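Local atomic coordinates of 2-hydroxy-3-oxopropionate reductase (Polaromonas sp. JS666, PDB entry 4DLL), a protein that probably catalyses the NAD(P)H-dependent reduction of 2-hydroxy-3-oxopropionate (tartronate semialdehyde) to glycerate. Residues I205-L217 and D240-V252. Residues are numbered along the deposited sequence; the frame is centred on the assembly and turned at random.
Sequences IVGITIGAVAEAL and DSRVLQLHGQRMV
Thr-209, which packs on Val-243, grips Ile-205 O twice. Thr-209 N and Thr-209 OG1 both donate to Ile-205 O from opposite faces of its carbonyl plane, OG1 at 2.7 Å. With chi1 at -55°, OG1 folds back to its own helix and Thr-209 CG2, anti to the backbone N, reaches Val-243 CG1 at 3.6 Å. With an alanine here, Ile-205 O would probably keep only the backbone bond and a gap would open beside Val-243. The packing is knobs-into-holes. Val-243 sits among Val-206, Thr-209, Ile-210 and Val-213. Val-213 in turn enters the hole formed by Val-243, Leu-244, Gly-248 and Met-251. Val-213 CG1 lies 3.6 Å from SE of Met-251, a selenomethionine. Beyond CG the Met-251 chain is extended and runs back along helix 205-217, and Met-251 CE comes 3.5 Å from Ile-210 O. Ile-210 CD1 covers the centre of one face of the His-247 ring, 4.2 Å above its plane. His-247 NE2 is buried with no polar partner in the model. Ser-241 is the N-cap of helix 242-245: its OG accepts from Leu-244 N at 2.8 Å, nearly straight (169°). The axes of helices 205-217 and 247-252 approach to 10.2 Å and cross at -37°. The contact is buried within the all-helical C-terminal domain. Helix 227-234 touches Leu-217 and Leu-244, Phe-310 of helix 309-315 packs on Ala-214 and Met-251, and Phe-238 of the second subunit covers Val-243.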
loop_
_atom_site.group_PDB
_atom_site.type_symbol
_atom_site.label_atom_id
_atom_site.label_comp_id
_atom_site.label_asym_id
_atom_site.label_seq_id
_atom_site.Cartn_x
_atom_site.Cartn_y
_atom_site.Cartn_z
ATOM N N ILE A 205 6.166 5.923 2.252
ATOM C CA ILE A 205 5.250 4.848 1.829
ATOM C C ILE A 205 4.186 5.387 0.896
ATOM O O ILE A 205 3.890 4.789 -0.105
ATOM C CB ILE A 205 4.543 4.125 3.040
ATOM C CG1 ILE A 205 5.555 3.457 3.976
ATOM C CG2 ILE A 205 3.459 3.150 2.536
ATOM C CD1 ILE A 205 4.805 2.705 5.156
ATOM N N VAL A 206 3.648 6.552 1.156
ATOM C CA VAL A 206 2.639 7.054 0.225
ATOM C C VAL A 206 3.302 7.364 -1.153
ATOM O O VAL A 206 2.768 6.990 -2.202
ATOM C CB VAL A 206 1.809 8.306 0.823
ATOM C CG1 VAL A 206 0.927 9.026 -0.248
ATOM C CG2 VAL A 206 0.976 7.911 1.994
ATOM N N GLY A 207 4.427 8.062 -1.133
ATOM C CA GLY A 207 5.131 8.464 -2.352
ATOM C C GLY A 207 5.568 7.295 -3.209
ATOM O O GLY A 207 5.454 7.342 -4.421
ATOM N N ILE A 208 6.050 6.227 -2.601
ATOM C CA ILE A 208 6.408 5.038 -3.375
ATOM C C ILE A 208 5.172 4.233 -3.874
ATOM O O ILE A 208 5.171 3.752 -5.010
ATOM C CB ILE A 208 7.367 4.150 -2.537
ATOM C CG1 ILE A 208 8.674 4.906 -2.191
ATOM C CG2 ILE A 208 7.710 2.921 -3.250
ATOM C CD1 ILE A 208 9.406 4.333 -0.914
ATOM N N THR A 209 4.125 4.088 -3.044
ATOM C CA THR A 209 2.974 3.290 -3.380
ATOM C C THR A 209 2.208 3.901 -4.544
ATOM O O THR A 209 1.763 3.215 -5.440
ATOM C CB THR A 209 2.052 3.080 -2.196
ATOM O OG1 THR A 209 2.814 2.517 -1.124
ATOM C CG2 THR A 209 0.953 2.092 -2.609
ATOM N N ILE A 210 2.147 5.213 -4.553
ATOM C CA ILE A 210 1.664 5.942 -5.697
ATOM C C ILE A 210 2.321 5.482 -7.003
ATOM O O ILE A 210 1.616 5.152 -7.961
ATOM C CB ILE A 210 1.844 7.457 -5.446
ATOM C CG1 ILE A 210 0.711 7.952 -4.574
ATOM C CG2 ILE A 210 1.732 8.270 -6.712
ATOM C CD1 ILE A 210 0.985 9.442 -4.031
ATOM N N GLY A 211 3.643 5.456 -7.042
ATOM C CA GLY A 211 4.380 5.016 -8.226
ATOM C C GLY A 211 4.218 3.526 -8.521
ATOM O O GLY A 211 4.054 3.126 -9.673
ATOM N N ALA A 212 4.231 2.696 -7.489
ATOM C CA ALA A 212 3.937 1.289 -7.692
ATOM C C ALA A 212 2.532 1.085 -8.355
ATOM O O ALA A 212 2.317 0.187 -9.164
ATOM C CB ALA A 212 3.980 0.586 -6.349
ATOM N N VAL A 213 1.570 1.873 -7.948
ATOM C CA VAL A 213 0.244 1.692 -8.447
ATOM C C VAL A 213 0.171 2.290 -9.887
ATOM O O VAL A 213 -0.542 1.782 -10.704
ATOM C CB VAL A 213 -0.793 2.269 -7.482
ATOM C CG1 VAL A 213 -2.140 2.552 -8.205
ATOM C CG2 VAL A 213 -0.957 1.347 -6.230
ATOM N N ALA A 214 0.926 3.338 -10.189
ATOM C CA ALA A 214 0.801 3.944 -11.499
ATOM C C ALA A 214 1.473 2.966 -12.449
ATOM O O ALA A 214 0.929 2.644 -13.510
ATOM C CB ALA A 214 1.471 5.312 -11.550
ATOM N N GLU A 215 2.633 2.465 -12.040
ATOM C CA GLU A 215 3.381 1.579 -12.891
ATOM C C GLU A 215 2.724 0.234 -13.198
ATOM O O GLU A 215 2.820 -0.260 -14.319
ATOM C CB GLU A 215 4.745 1.347 -12.331
ATOM C CG GLU A 215 5.537 0.468 -13.240
ATOM C CD GLU A 215 6.978 0.720 -13.084
ATOM O OE1 GLU A 215 7.356 1.849 -13.407
ATOM O OE2 GLU A 215 7.695 -0.189 -12.612
ATOM N N ALA A 216 2.047 -0.355 -12.216
ATOM C CA ALA A 216 1.355 -1.577 -12.473
ATOM C C ALA A 216 0.071 -1.384 -13.294
ATOM O O ALA A 216 -0.264 -2.224 -14.117
ATOM C CB ALA A 216 1.144 -2.391 -11.181
ATOM N N LEU A 217 -0.607 -0.266 -13.105
ATOM C CA LEU A 217 -1.817 -0.008 -13.851
ATOM C C LEU A 217 -1.512 0.347 -15.291
ATOM O O LEU A 217 -2.317 0.051 -16.189
ATOM C CB LEU A 217 -2.639 1.110 -13.237
ATOM C CG LEU A 217 -3.273 0.841 -11.869
ATOM C CD1 LEU A 217 -4.146 2.051 -11.474
ATOM C CD2 LEU A 217 -4.041 -0.467 -11.847
ATOM N N ASP A 240 -3.913 -4.628 -2.169
ATOM C CA ASP A 240 -4.864 -3.581 -1.832
ATOM C C ASP A 240 -4.262 -2.602 -0.829
ATOM O O ASP A 240 -3.479 -3.008 0.017
ATOM C CB ASP A 240 -6.168 -4.175 -1.275
ATOM C CG ASP A 240 -7.308 -3.199 -1.344
ATOM O OD1 ASP A 240 -7.176 -2.106 -2.016
ATOM O OD2 ASP A 240 -8.334 -3.543 -0.737
ATOM N N SER A 241 -4.613 -1.319 -0.955
ATOM C CA SER A 241 -4.071 -0.269 -0.094
ATOM C C SER A 241 -4.970 0.981 -0.076
ATOM O O SER A 241 -5.857 1.119 -0.922
ATOM C CB SER A 241 -2.695 0.113 -0.568
ATOM O OG SER A 241 -2.769 0.966 -1.699
ATOM N N ARG A 242 -4.762 1.897 0.879
ATOM C CA ARG A 242 -5.481 3.173 0.860
ATOM C C ARG A 242 -5.042 4.000 -0.380
ATOM O O ARG A 242 -5.871 4.662 -0.989
ATOM C CB ARG A 242 -5.250 3.983 2.171
ATOM C CG ARG A 242 -6.190 5.242 2.333
ATOM C CD ARG A 242 -7.617 4.755 2.765
ATOM N NE ARG A 242 -7.444 3.778 3.853
ATOM C CZ ARG A 242 -7.303 4.128 5.144
ATOM N NH1 ARG A 242 -7.375 5.432 5.488
ATOM N NH2 ARG A 242 -7.099 3.186 6.093
ATOM N N VAL A 243 -3.779 3.857 -0.801
ATOM C CA VAL A 243 -3.301 4.539 -2.021
ATOM C C VAL A 243 -3.975 4.016 -3.304
ATOM O O VAL A 243 -4.398 4.850 -4.164
ATOM C CB VAL A 243 -1.784 4.529 -2.125
ATOM C CG1 VAL A 243 -1.279 4.787 -3.600
ATOM C CG2 VAL A 243 -1.212 5.547 -1.140
ATOM N N LEU A 244 -4.119 2.680 -3.433
ATOM C CA LEU A 244 -4.841 2.137 -4.593
ATOM C C LEU A 244 -6.273 2.676 -4.659
ATOM O O LEU A 244 -6.691 3.165 -5.699
ATOM C CB LEU A 244 -4.866 0.598 -4.601
ATOM C CG LEU A 244 -5.724 -0.148 -5.637
ATOM C CD1 LEU A 244 -5.287 0.212 -7.075
ATOM C CD2 LEU A 244 -5.657 -1.704 -5.447
ATOM N N GLN A 245 -7.021 2.580 -3.559
ATOM C CA GLN A 245 -8.413 3.038 -3.547
ATOM C C GLN A 245 -8.560 4.562 -3.717
ATOM O O GLN A 245 -9.533 5.013 -4.326
ATOM C CB GLN A 245 -9.137 2.615 -2.261
ATOM C CG GLN A 245 -9.083 1.067 -1.991
ATOM C CD GLN A 245 -9.660 0.213 -3.191
ATOM O OE1 GLN A 245 -8.999 -0.720 -3.704
ATOM N NE2 GLN A 245 -10.870 0.561 -3.634
ATOM N N LEU A 246 -7.647 5.369 -3.152
ATOM C CA LEU A 246 -7.868 6.807 -3.279
ATOM C C LEU A 246 -7.228 7.304 -4.557
ATOM O O LEU A 246 -7.928 7.555 -5.509
ATOM C CB LEU A 246 -7.402 7.600 -2.057
ATOM C CG LEU A 246 -7.650 9.127 -2.061
ATOM C CD1 LEU A 246 -9.113 9.480 -1.540
ATOM C CD2 LEU A 246 -6.563 9.857 -1.230
ATOM N N HIS A 247 -5.900 7.407 -4.586
ATOM C CA HIS A 247 -5.159 7.843 -5.779
ATOM C C HIS A 247 -5.302 7.002 -7.031
ATOM O O HIS A 247 -5.118 7.520 -8.144
ATOM C CB HIS A 247 -3.696 7.903 -5.443
ATOM C CG HIS A 247 -3.420 8.620 -4.159
ATOM N ND1 HIS A 247 -3.273 9.988 -4.091
ATOM C CD2 HIS A 247 -3.311 8.163 -2.890
ATOM C CE1 HIS A 247 -3.070 10.340 -2.836
ATOM N NE2 HIS A 247 -3.105 9.253 -2.087
ATOM N N GLY A 248 -5.541 5.705 -6.874
ATOM C CA GLY A 248 -5.697 4.853 -8.016
ATOM C C GLY A 248 -6.980 5.147 -8.805
ATOM O O GLY A 248 -6.981 5.085 -10.056
ATOM N N GLN A 249 -8.072 5.431 -8.082
ATOM C CA GLN A 249 -9.329 5.815 -8.703
ATOM C C GLN A 249 -9.143 7.109 -9.485
ATOM O O GLN A 249 -9.673 7.203 -10.604
ATOM C CB GLN A 249 -10.478 5.910 -7.703
ATOM C CG GLN A 249 -11.894 6.037 -8.341
ATOM C CD GLN A 249 -12.223 5.053 -9.550
ATOM O OE1 GLN A 249 -13.105 5.353 -10.373
ATOM N NE2 GLN A 249 -11.529 3.925 -9.651
ATOM N N ARG A 250 -8.334 8.039 -8.948
ATOM C CA ARG A 250 -7.969 9.281 -9.654
ATOM C C ARG A 250 -7.094 8.980 -10.859
ATOM O O ARG A 250 -6.964 9.807 -11.798
ATOM C CB ARG A 250 -7.211 10.270 -8.753
ATOM C CG ARG A 250 -7.994 10.897 -7.572
ATOM C CD ARG A 250 -7.039 11.549 -6.558
ATOM N NE ARG A 250 -7.739 12.009 -5.375
ATOM C CZ ARG A 250 -7.176 12.459 -4.254
ATOM N NH1 ARG A 250 -5.857 12.548 -4.128
ATOM N NH2 ARG A 250 -7.956 12.825 -3.231
HETATM N N MSE A 251 -6.413 7.849 -10.824
HETATM C CA MSE A 251 -5.550 7.532 -11.950
HETATM C C MSE A 251 -6.421 7.012 -13.085
HETATM O O MSE A 251 -6.244 7.394 -14.267
HETATM C CB MSE A 251 -4.494 6.508 -11.571
HETATM C CG MSE A 251 -3.392 7.100 -10.692
HETATM SE SE MSE A 251 -2.209 5.668 -10.095
HETATM C CE MSE A 251 -1.412 6.768 -8.606
ATOM N N VAL A 252 -7.369 6.160 -12.690
ATOM C CA VAL A 252 -8.348 5.571 -13.579
ATOM C C VAL A 252 -9.145 6.671 -14.273
ATOM O O VAL A 252 -9.367 6.586 -15.468
ATOM C CB VAL A 252 -9.332 4.627 -12.812
ATOM C CG1 VAL A 252 -10.521 4.258 -13.690
ATOM C CG2 VAL A 252 -8.640 3.343 -12.323
#